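PDB 6ABX: citrate synthase from Metallosphaera sedula, which probably catalyses the condensation of oxaloacetate with acetyl-CoA and water to give citrate and CoA, feeding the tricarboxylic acid cycle. Local coordinates for residues A[165-179]-A[262-274]. Residues are numbered along the deposited sequence; the frame is centred on the assembly and turned at random.
With FLC (citrate anion), chain C.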
ATOM      1  N   ASP A 165      25.437   6.238 -22.941  1.00 18.84           N
ATOM      2  CA  ASP A 165      24.062   6.454 -22.451  1.00 18.96           C
ATOM      3  C   ASP A 165      23.655   5.285 -21.549  1.00 16.28           C
ATOM      4  O   ASP A 165      23.063   5.489 -20.482  1.00 16.95           O
ATOM      5  CB  ASP A 165      23.048   6.693 -23.582  1.00 22.34           C
ATOM      6  CG  ASP A 165      23.008   8.118 -24.124  1.00 26.53           C
ATOM      7  OD1 ASP A 165      23.748   8.971 -23.596  1.00 26.74           O
ATOM      8  OD2 ASP A 165      22.167   8.380 -25.018  1.00 28.78           O
ATOM      9  N   THR A 166      23.918   4.062 -21.990  1.00 14.37           N
ATOM     10  CA  THR A 166      23.563   2.903 -21.197  1.00 14.98           C
ATOM     11  C   THR A 166      24.195   2.990 -19.807  1.00 15.47           C
ATOM     12  O   THR A 166      23.517   2.697 -18.810  1.00 14.25           O
ATOM     13  CB  THR A 166      23.991   1.602 -21.867  1.00 16.55           C
ATOM     14  OG1 THR A 166      23.263   1.632 -23.102  1.00 18.17           O
ATOM     15  CG2 THR A 166      23.687   0.383 -21.031  1.00 16.99           C
ATOM     16  N   ARG A 167      25.496   3.292 -19.751  1.00 14.74           N
ATOM     17  CA  ARG A 167      26.191   3.334 -18.503  1.00 15.88           C
ATOM     18  C   ARG A 167      25.581   4.363 -17.549  1.00 14.65           C
ATOM     19  O   ARG A 167      25.420   4.103 -16.341  1.00 12.56           O
ATOM     20  CB  ARG A 167      27.656   3.713 -18.735  1.00 16.21           C
ATOM     21  CG  ARG A 167      28.482   3.704 -17.469  1.00 18.69           C
ATOM     22  CD  ARG A 167      28.737   2.277 -17.069  1.00 23.59           C
ATOM     23  NE  ARG A 167      29.633   2.180 -15.933  1.00 27.99           N
ATOM     24  CZ  ARG A 167      30.964   2.134 -16.022  1.00 33.91           C
ATOM     25  NH1 ARG A 167      31.576   2.342 -17.184  1.00 32.47           N
ATOM     26  NH2 ARG A 167      31.672   1.841 -14.941  1.00 31.86           N
ATOM     27  N   VAL A 168      25.252   5.549 -18.064  1.00 14.24           N
ATOM     28  CA  VAL A 168      24.644   6.616 -17.236  1.00 14.91           C
ATOM     29  C   VAL A 168      23.298   6.152 -16.676  1.00 13.19           C
ATOM     30  O   VAL A 168      23.040   6.321 -15.483  1.00 12.71           O
ATOM     31  CB  VAL A 168      24.529   7.962 -17.986  1.00 15.28           C
ATOM     32  CG1 VAL A 168      23.879   8.982 -17.077  1.00 16.31           C
ATOM     33  CG2 VAL A 168      25.911   8.451 -18.437  1.00 17.69           C
ATOM     34  N   LEU A 169      22.482   5.501 -17.497  1.00 14.32           N
ATOM     35  CA  LEU A 169      21.183   4.992 -16.995  1.00 13.67           C
ATOM     36  C   LEU A 169      21.428   3.925 -15.920  1.00 12.93           C
ATOM     37  O   LEU A 169      20.761   3.905 -14.844  1.00 11.81           O
ATOM     38  CB  LEU A 169      20.322   4.396 -18.105  1.00 14.56           C
ATOM     39  CG  LEU A 169      19.001   3.832 -17.599  1.00 14.90           C
ATOM     40  CD1 LEU A 169      18.196   4.852 -16.852  1.00 17.61           C
ATOM     41  CD2 LEU A 169      18.178   3.271 -18.753  1.00 17.90           C
ATOM     42  N   ASP A 170      22.393   3.021 -16.172  1.00 13.19           N
ATOM     43  CA  ASP A 170      22.685   1.939 -15.276  1.00 12.79           C
ATOM     44  C   ASP A 170      23.072   2.487 -13.883  1.00 12.10           C
ATOM     45  O   ASP A 170      22.570   2.072 -12.848  1.00 11.85           O
ATOM     46  CB  ASP A 170      23.795   1.098 -15.886  1.00 14.15           C
ATOM     47  CG  ASP A 170      23.756  -0.309 -15.380  1.00 17.04           C
ATOM     48  OD1 ASP A 170      22.742  -1.033 -15.696  1.00 15.68           O
ATOM     49  OD2 ASP A 170      24.678  -0.619 -14.649  1.00 23.45           O
ATOM     50  N   VAL A 171      23.991   3.433 -13.838  1.00 10.62           N
ATOM     51  CA  VAL A 171      24.366   4.053 -12.582  1.00 12.14           C
ATOM     52  C   VAL A 171      23.182   4.785 -11.934  1.00 11.42           C
ATOM     53  O   VAL A 171      22.934   4.592 -10.696  1.00 10.67           O
ATOM     54  CB  VAL A 171      25.556   5.001 -12.774  1.00 13.43           C
ATOM     55  CG1 VAL A 171      25.844   5.816 -11.504  1.00 15.46           C
ATOM     56  CG2 VAL A 171      26.791   4.246 -13.213  1.00 14.63           C
ATOM     57  N   SER A 172      22.433   5.605 -12.704  1.00 11.82           N
ATOM     58  CA  SER A 172      21.322   6.281 -12.153  1.00 12.80           C
ATOM     59  C   SER A 172      20.287   5.339 -11.512  1.00 12.07           C
ATOM     60  O   SER A 172      19.791   5.646 -10.406  1.00 10.58           O
ATOM     61  CB  SER A 172      20.676   7.173 -13.191  1.00 15.40           C
ATOM     62  OG  SER A 172      21.664   7.951 -13.813  1.00 20.47           O
ATOM     63  N   LEU A 173      20.015   4.163 -12.117  1.00 11.46           N
ATOM     64  CA  LEU A 173      19.129   3.183 -11.510  1.00 11.41           C
ATOM     65  C   LEU A 173      19.770   2.551 -10.264  1.00 10.88           C
ATOM     66  O   LEU A 173      19.082   2.455  -9.215  1.00 10.93           O
ATOM     67  CB  LEU A 173      18.762   2.103 -12.534  1.00 12.26           C
ATOM     68  CG  LEU A 173      17.935   2.587 -13.724  1.00 12.78           C
ATOM     69  CD1 LEU A 173      17.832   1.499 -14.774  1.00 13.64           C
ATOM     70  CD2 LEU A 173      16.561   3.052 -13.258  1.00 12.54           C
ATOM     71  N   MET A 174      21.086   2.213 -10.283  1.00 11.15           N
ATOM     72  CA  MET A 174      21.700   1.569  -9.085  1.00 11.14           C
ATOM     73  C   MET A 174      21.563   2.515  -7.879  1.00 10.87           C
ATOM     74  O   MET A 174      21.286   2.110  -6.730  1.00 12.11           O
ATOM     75  CB  MET A 174      23.213   1.244  -9.286  1.00 12.42           C
ATOM     76  CG  MET A 174      23.462   0.103 -10.230  1.00 15.98           C
ATOM     77  SD  MET A 174      25.251  -0.362 -10.402  1.00 21.39           S
ATOM     78  CE  MET A 174      25.794   0.910 -11.507  1.00 20.33           C
ATOM     79  N   LEU A 175      21.694   3.824  -8.118  1.00 11.11           N
ATOM     80  CA  LEU A 175      21.640   4.841  -7.093  1.00 11.35           C
ATOM     81  C   LEU A 175      20.277   4.928  -6.400  1.00 10.77           C
ATOM     82  O   LEU A 175      20.257   5.461  -5.286  1.00 12.68           O
ATOM     83  CB  LEU A 175      21.970   6.220  -7.654  1.00 11.83           C
ATOM     84  CG  LEU A 175      23.417   6.406  -8.109  1.00 12.37           C
ATOM     85  CD1 LEU A 175      23.648   7.790  -8.702  1.00 12.46           C
ATOM     86  CD2 LEU A 175      24.367   6.187  -6.969  1.00 13.28           C
ATOM     87  N   HIS A 176      19.213   4.433  -7.034  1.00 10.02           N
ATOM     88  CA  HIS A 176      17.845   4.462  -6.521  1.00 11.00           C
ATOM     89  C   HIS A 176      17.358   3.130  -5.924  1.00 10.49           C
ATOM     90  O   HIS A 176      16.208   3.058  -5.504  1.00 10.58           O
ATOM     91  CB  HIS A 176      16.891   4.934  -7.614  1.00 11.77           C
ATOM     92  CG  HIS A 176      17.004   6.392  -7.914  1.00 13.21           C
ATOM     93  ND1 HIS A 176      17.931   6.888  -8.802  1.00 13.75           N
ATOM     94  CD2 HIS A 176      16.297   7.447  -7.464  1.00 15.68           C
ATOM     95  CE1 HIS A 176      17.794   8.221  -8.859  1.00 15.31           C
ATOM     96  NE2 HIS A 176      16.835   8.594  -8.002  1.00 16.63           N
ATOM     97  N   MET A 177      18.196   2.069  -5.866  1.00 10.26           N
ATOM     98  CA  MET A 177      17.682   0.752  -5.577  1.00  9.87           C
ATOM     99  C   MET A 177      17.258   0.636  -4.112  1.00 10.02           C
ATOM    100  O   MET A 177      16.260  -0.044  -3.869  1.00 10.67           O
ATOM    101  CB  MET A 177      18.718  -0.311  -5.878  1.00  9.85           C
ATOM    102  CG  MET A 177      18.799  -0.567  -7.370  1.00  9.46           C
ATOM    103  SD  MET A 177      20.100  -1.793  -7.712  1.00 11.86           S
ATOM    104  CE  MET A 177      19.898  -1.995  -9.476  1.00 11.78           C
ATOM    105  N   ASP A 178      17.946   1.322  -3.189  1.00  9.68           N
ATOM    106  CA  ASP A 178      17.499   1.242  -1.813  1.00 10.64           C
ATOM    107  C   ASP A 178      17.952   2.466  -1.023  1.00 11.75           C
ATOM    108  O   ASP A 178      19.003   3.007  -1.298  1.00 12.40           O
ATOM    109  CB  ASP A 178      18.012   0.013  -1.054  1.00 11.17           C
ATOM    110  CG  ASP A 178      17.185  -0.248   0.204  1.00 13.06           C
ATOM    111  OD1 ASP A 178      15.955  -0.454   0.055  1.00 14.89           O
ATOM    112  OD2 ASP A 178      17.738  -0.125   1.330  1.00 13.97           O
ATOM    113  N   HIS A 179      17.171   2.793   0.028  1.00 11.77           N
ATOM    114  CA  HIS A 179      17.624   3.871   0.915  1.00 11.71           C
ATOM    115  C   HIS A 179      17.128   3.606   2.343  1.00 14.57           C
ATOM    116  O   HIS A 179      16.628   4.512   2.966  1.00 15.73           O
ATOM    117  CB  HIS A 179      17.255   5.226   0.367  1.00 11.87           C
ATOM    118  CG  HIS A 179      18.216   6.296   0.737  1.00 12.75           C
ATOM    119  ND1 HIS A 179      17.841   7.410   1.469  1.00 15.90           N
ATOM    120  CD2 HIS A 179      19.566   6.366   0.578  1.00 14.61           C
ATOM    121  CE1 HIS A 179      18.912   8.174   1.681  1.00 15.64           C
ATOM    122  NE2 HIS A 179      20.000   7.570   1.112  1.00 16.36           N
ATOM    123  N   ARG A 262      24.517  10.253  -3.638  1.00 13.04           N
ATOM    124  CA  ARG A 262      23.875   9.890  -4.908  1.00 13.40           C
ATOM    125  C   ARG A 262      23.883  11.103  -5.838  1.00 13.48           C
ATOM    126  O   ARG A 262      24.075  10.972  -7.064  1.00 12.29           O
ATOM    127  CB  ARG A 262      22.462   9.373  -4.658  1.00 13.91           C
ATOM    128  CG  ARG A 262      22.373   8.148  -3.754  1.00 13.29           C
ATOM    129  CD  ARG A 262      20.966   7.832  -3.317  1.00 13.48           C
ATOM    130  NE  ARG A 262      20.451   8.882  -2.445  1.00 13.41           N
ATOM    131  CZ  ARG A 262      19.211   8.920  -1.979  1.00 13.95           C
ATOM    132  NH1 ARG A 262      18.788  10.008  -1.343  1.00 13.65           N
ATOM    133  NH2 ARG A 262      18.374   7.927  -2.236  1.00 13.75           N
ATOM    134  N   ALA A 263      23.725  12.313  -5.283  1.00 13.50           N
ATOM    135  CA  ALA A 263      23.813  13.537  -6.083  1.00 14.36           C
ATOM    136  C   ALA A 263      25.231  13.763  -6.629  1.00 14.26           C
ATOM    137  O   ALA A 263      25.416  14.207  -7.763  1.00 15.27           O
ATOM    138  CB  ALA A 263      23.369  14.763  -5.278  1.00 14.18           C
ATOM    139  N   LYS A 264      26.228  13.527  -5.785  1.00 14.54           N
ATOM    140  CA  LYS A 264      27.631  13.681  -6.189  1.00 16.58           C
ATOM    141  C   LYS A 264      27.920  12.760  -7.369  1.00 14.47           C
ATOM    142  O   LYS A 264      28.582  13.142  -8.350  1.00 14.24           O
ATOM    143  CB  LYS A 264      28.517  13.328  -5.012  1.00 20.62           C
ATOM    144  CG  LYS A 264      30.006  13.488  -5.252  1.00 25.79           C
ATOM    145  CD  LYS A 264      30.754  13.625  -3.920  1.00 33.59           C
ATOM    146  CE  LYS A 264      30.861  15.071  -3.463  1.00 47.01           C
ATOM    147  NZ  LYS A 264      32.242  15.406  -3.030  1.00 52.12           N
ATOM    148  N   ILE A 265      27.425  11.521  -7.274  1.00 14.11           N
ATOM    149  CA  ILE A 265      27.726  10.537  -8.301  1.00 14.08           C
ATOM    150  C   ILE A 265      27.008  10.910  -9.594  1.00 13.73           C
ATOM    151  O   ILE A 265      27.588  10.893 -10.693  1.00 14.81           O
ATOM    152  CB  ILE A 265      27.385   9.108  -7.833  1.00 13.05           C
ATOM    153  CG1 ILE A 265      28.274   8.697  -6.659  1.00 13.63           C
ATOM    154  CG2 ILE A 265      27.465   8.151  -8.981  1.00 13.68           C
ATOM    155  CD1 ILE A 265      27.809   7.481  -5.934  1.00 13.04           C
ATOM    156  N   LEU A 266      25.719  11.277  -9.504  1.00 14.89           N
ATOM    157  CA  LEU A 266      24.997  11.658 -10.701  1.00 15.11           C
ATOM    158  C   LEU A 266      25.653  12.850 -11.391  1.00 14.96           C
ATOM    159  O   LEU A 266      25.705  12.918 -12.607  1.00 15.13           O
ATOM    160  CB  LEU A 266      23.545  12.052 -10.389  1.00 16.28           C
ATOM    161  CG  LEU A 266      22.584  10.935 -10.041  1.00 19.12           C
ATOM    162  CD1 LEU A 266      21.321  11.498  -9.440  1.00 20.15           C
ATOM    163  CD2 LEU A 266      22.255  10.079 -11.247  1.00 19.25           C
ATOM    164  N   LYS A 267      26.115  13.832 -10.615  1.00 15.86           N
ATOM    165  CA  LYS A 267      26.748  14.996 -11.202  1.00 17.44           C
ATOM    166  C   LYS A 267      28.008  14.601 -12.020  1.00 17.01           C
ATOM    167  O   LYS A 267      28.275  15.151 -13.096  1.00 20.23           O
ATOM    168  CB  LYS A 267      27.121  15.982 -10.097  1.00 18.14           C
ATOM    169  CG  LYS A 267      27.633  17.320 -10.637  1.00 23.11           C
ATOM    170  CD  LYS A 267      28.042  18.288  -9.597  1.00 23.46           C
ATOM    171  CE  LYS A 267      28.641  19.519 -10.256  1.00 26.91           C
ATOM    172  NZ  LYS A 267      28.897  20.558  -9.251  1.00 31.73           N
ATOM    173  N   GLU A 268      28.765  13.647 -11.499  1.00 16.32           N
ATOM    174  CA  GLU A 268      29.973  13.162 -12.186  1.00 17.53           C
ATOM    175  C   GLU A 268      29.590  12.431 -13.469  1.00 19.29           C
ATOM    176  O   GLU A 268      30.238  12.606 -14.510  1.00 20.44           O
ATOM    177  CB  GLU A 268      30.708  12.150 -11.307  1.00 18.43           C
ATOM    178  CG  GLU A 268      31.365  12.771 -10.103  1.00 21.21           C
ATOM    179  CD  GLU A 268      31.885  11.789  -9.058  1.00 23.07           C
ATOM    180  OE1 GLU A 268      32.616  12.242  -8.184  1.00 25.23           O
ATOM    181  OE2 GLU A 268      31.509  10.618  -9.087  1.00 23.26           O
ATOM    182  N   TYR A 269      28.602  11.519 -13.359  1.00 21.65           N
ATOM    183  CA  TYR A 269      28.251  10.666 -14.516  1.00 22.27           C
ATOM    184  C   TYR A 269      27.528  11.490 -15.591  1.00 24.88           C
ATOM    185  O   TYR A 269      27.658  11.196 -16.753  1.00 26.23           O
ATOM    186  CB  TYR A 269      27.451   9.444 -14.086  1.00 21.88           C
ATOM    187  CG  TYR A 269      28.329   8.242 -13.849  1.00 20.08           C
ATOM    188  CD1 TYR A 269      28.832   7.539 -14.913  1.00 20.46           C
ATOM    189  CD2 TYR A 269      28.722   7.866 -12.581  1.00 20.90           C
ATOM    190  CE1 TYR A 269      29.631   6.421 -14.726  1.00 21.92           C
ATOM    191  CE2 TYR A 269      29.524   6.753 -12.368  1.00 20.68           C
ATOM    192  CZ  TYR A 269      29.954   6.006 -13.449  1.00 21.90           C
ATOM    193  OH  TYR A 269      30.764   4.922 -13.316  1.00 24.78           O
ATOM    194  N   ALA A 270      26.839  12.548 -15.184  1.00 24.85           N
ATOM    195  CA  ALA A 270      26.201  13.455 -16.132  1.00 27.74           C
ATOM    196  C   ALA A 270      27.245  13.999 -17.113  1.00 26.57           C
ATOM    197  O   ALA A 270      26.926  14.279 -18.240  1.00 26.47           O
ATOM    198  CB  ALA A 270      25.465  14.578 -15.440  1.00 26.95           C
ATOM    199  N   ASN A 271      28.487  14.195 -16.684  1.00 31.20           N
ATOM    200  CA  ASN A 271      29.520  14.705 -17.619  1.00 32.96           C
ATOM    201  C   ASN A 271      29.682  13.816 -18.853  1.00 37.53           C
ATOM    202  O   ASN A 271      29.908  14.353 -19.938  1.00 33.93           O
ATOM    203  CB  ASN A 271      30.858  14.886 -16.929  1.00 35.05           C
ATOM    204  CG  ASN A 271      30.831  16.142 -16.098  1.00 33.17           C
ATOM    205  OD1 ASN A 271      30.783  17.231 -16.660  1.00 46.63           O
ATOM    206  ND2 ASN A 271      30.876  16.010 -14.788  1.00 35.50           N
ATOM    207  N   GLN A 272      29.515  12.495 -18.686  1.00 32.70           N
ATOM    208  CA  GLN A 272      29.702  11.503 -19.743  1.00 33.18           C
ATOM    209  C   GLN A 272      28.542  11.486 -20.743  1.00 36.41           C
ATOM    210  O   GLN A 272      28.654  10.830 -21.756  1.00 36.33           O
ATOM    211  CB  GLN A 272      29.934  10.110 -19.130  1.00 33.91           C
ATOM    212  CG  GLN A 272      31.101  10.145 -18.149  1.00 37.12           C
ATOM    213  CD  GLN A 272      31.558   8.813 -17.604  1.00 39.50           C
ATOM    214  OE1 GLN A 272      31.058   7.752 -17.984  1.00 41.70           O
ATOM    215  NE2 GLN A 272      32.528   8.878 -16.698  1.00 36.86           N
ATOM    216  N   LEU A 273      27.412  12.140 -20.445  1.00 35.08           N
ATOM    217  CA  LEU A 273      26.327  12.287 -21.445  1.00 36.18           C
ATOM    218  C   LEU A 273      26.821  13.178 -22.588  1.00 38.68           C
ATOM    219  O   LEU A 273      27.440  14.204 -22.338  1.00 37.00           O
ATOM    220  CB  LEU A 273      25.084  12.936 -20.820  1.00 35.69           C
ATOM    221  CG  LEU A 273      24.285  12.053 -19.879  1.00 30.55           C
ATOM    222  CD1 LEU A 273      23.226  12.857 -19.161  1.00 31.32           C
ATOM    223  CD2 LEU A 273      23.667  10.877 -20.615  1.00 31.11           C
ATOM    224  N   SER A 274      26.510  12.776 -23.826  1.00 40.48           N
ATOM    225  CA  SER A 274      26.472  13.692 -24.936  1.00 41.45           C
ATOM    226  C   SER A 274      25.198  14.510 -24.765  1.00 42.56           C
ATOM    227  O   SER A 274      24.158  13.948 -24.419  1.00 46.31           O
ATOM    228  CB  SER A 274      26.474  12.969 -26.250  1.00 48.36           C
ATOM    229  OG  SER A 274      25.188  12.403 -26.485  1.00 50.25           O
TER
HETATM  230  CAC FLC C 401      14.165   8.874   2.222  1.00 27.35           C
HETATM  231  CA  FLC C 401      13.757   9.707   1.045  1.00 26.33           C
HETATM  232  CB  FLC C 401      14.596  10.069  -0.151  1.00 34.78           C
HETATM  233  CBC FLC C 401      14.928  11.493  -0.592  1.00 38.80           C
HETATM  234  CG  FLC C 401      14.663   9.320  -1.305  1.00 29.60           C
HETATM  235  CGC FLC C 401      14.615   7.886  -0.995  1.00 23.28           C
HETATM  236  OA1 FLC C 401      13.351   9.140   3.179  1.00 24.30           O
HETATM  237  OA2 FLC C 401      15.081   7.945   2.207  1.00 22.82           O
HETATM  238  OB1 FLC C 401      14.173  12.441  -0.258  1.00 36.39           O
HETATM  239  OB2 FLC C 401      15.877  11.741  -1.391  1.00 46.04           O
HETATM  240  OG1 FLC C 401      13.676   7.221  -0.562  1.00 21.34           O
HETATM  241  OG2 FLC C 401      15.626   7.446  -1.369  1.00 19.94           O
HETATM  242  OHB FLC C 401      15.949   9.723   0.331  1.00 33.18           O
HETATM  243  O   HOH W   1      26.334   9.506 -23.529  1.00 40.84           O
HETATM  244  O   HOH W   2      18.660   5.116  -3.138  1.00 12.14           O
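R262 lays its guanidinium flat on the imidazole of H179, centres 3.6 Å apart and planes 7° from parallel. Beyond CB, its CG comes near the carbonyl oxygen L175 O and CD packs 3.2 Å from it. A bend at chi3 (-67°) then takes NE to 3.8 Å from H179 NE2 and sets CZ over that nitrogen. R262 NH2 binds citrate OG2 at 2.9 Å and also a water held by L175 O and D178 O, whereas NH1 pairs with D260 and reaches the citrate only weakly. H179 ND1 gives citrate OA2 a nearly straight bond of 2.9 Å, and its NE2 is engaged with Y256. With an alanine in place of H179, the R262 guanidinium is likely to lose the flat surface it rests on, and citrate OA2 this donor. Both residues belong to the oxaloacetate site, where R351 of the second subunit also bonds citrate.

In the mainly helical citrate synthase fold, helical segments 165-174 and 262-270 run antiparallel (176°), their axes 10.1 Å apart. L175 CD1 packs on L266 CG at 3.6 Å, and its CD2 meets I265 CD1. One turn back, V171 points CG2 at the Y269 ring face, a CH-pi contact 3.8 Å from the centroid. V168 CG2 touches L273 CD2; D165, salt-bridged to R157 through OD2, shares a water with Q272 O and S274 N through OD1.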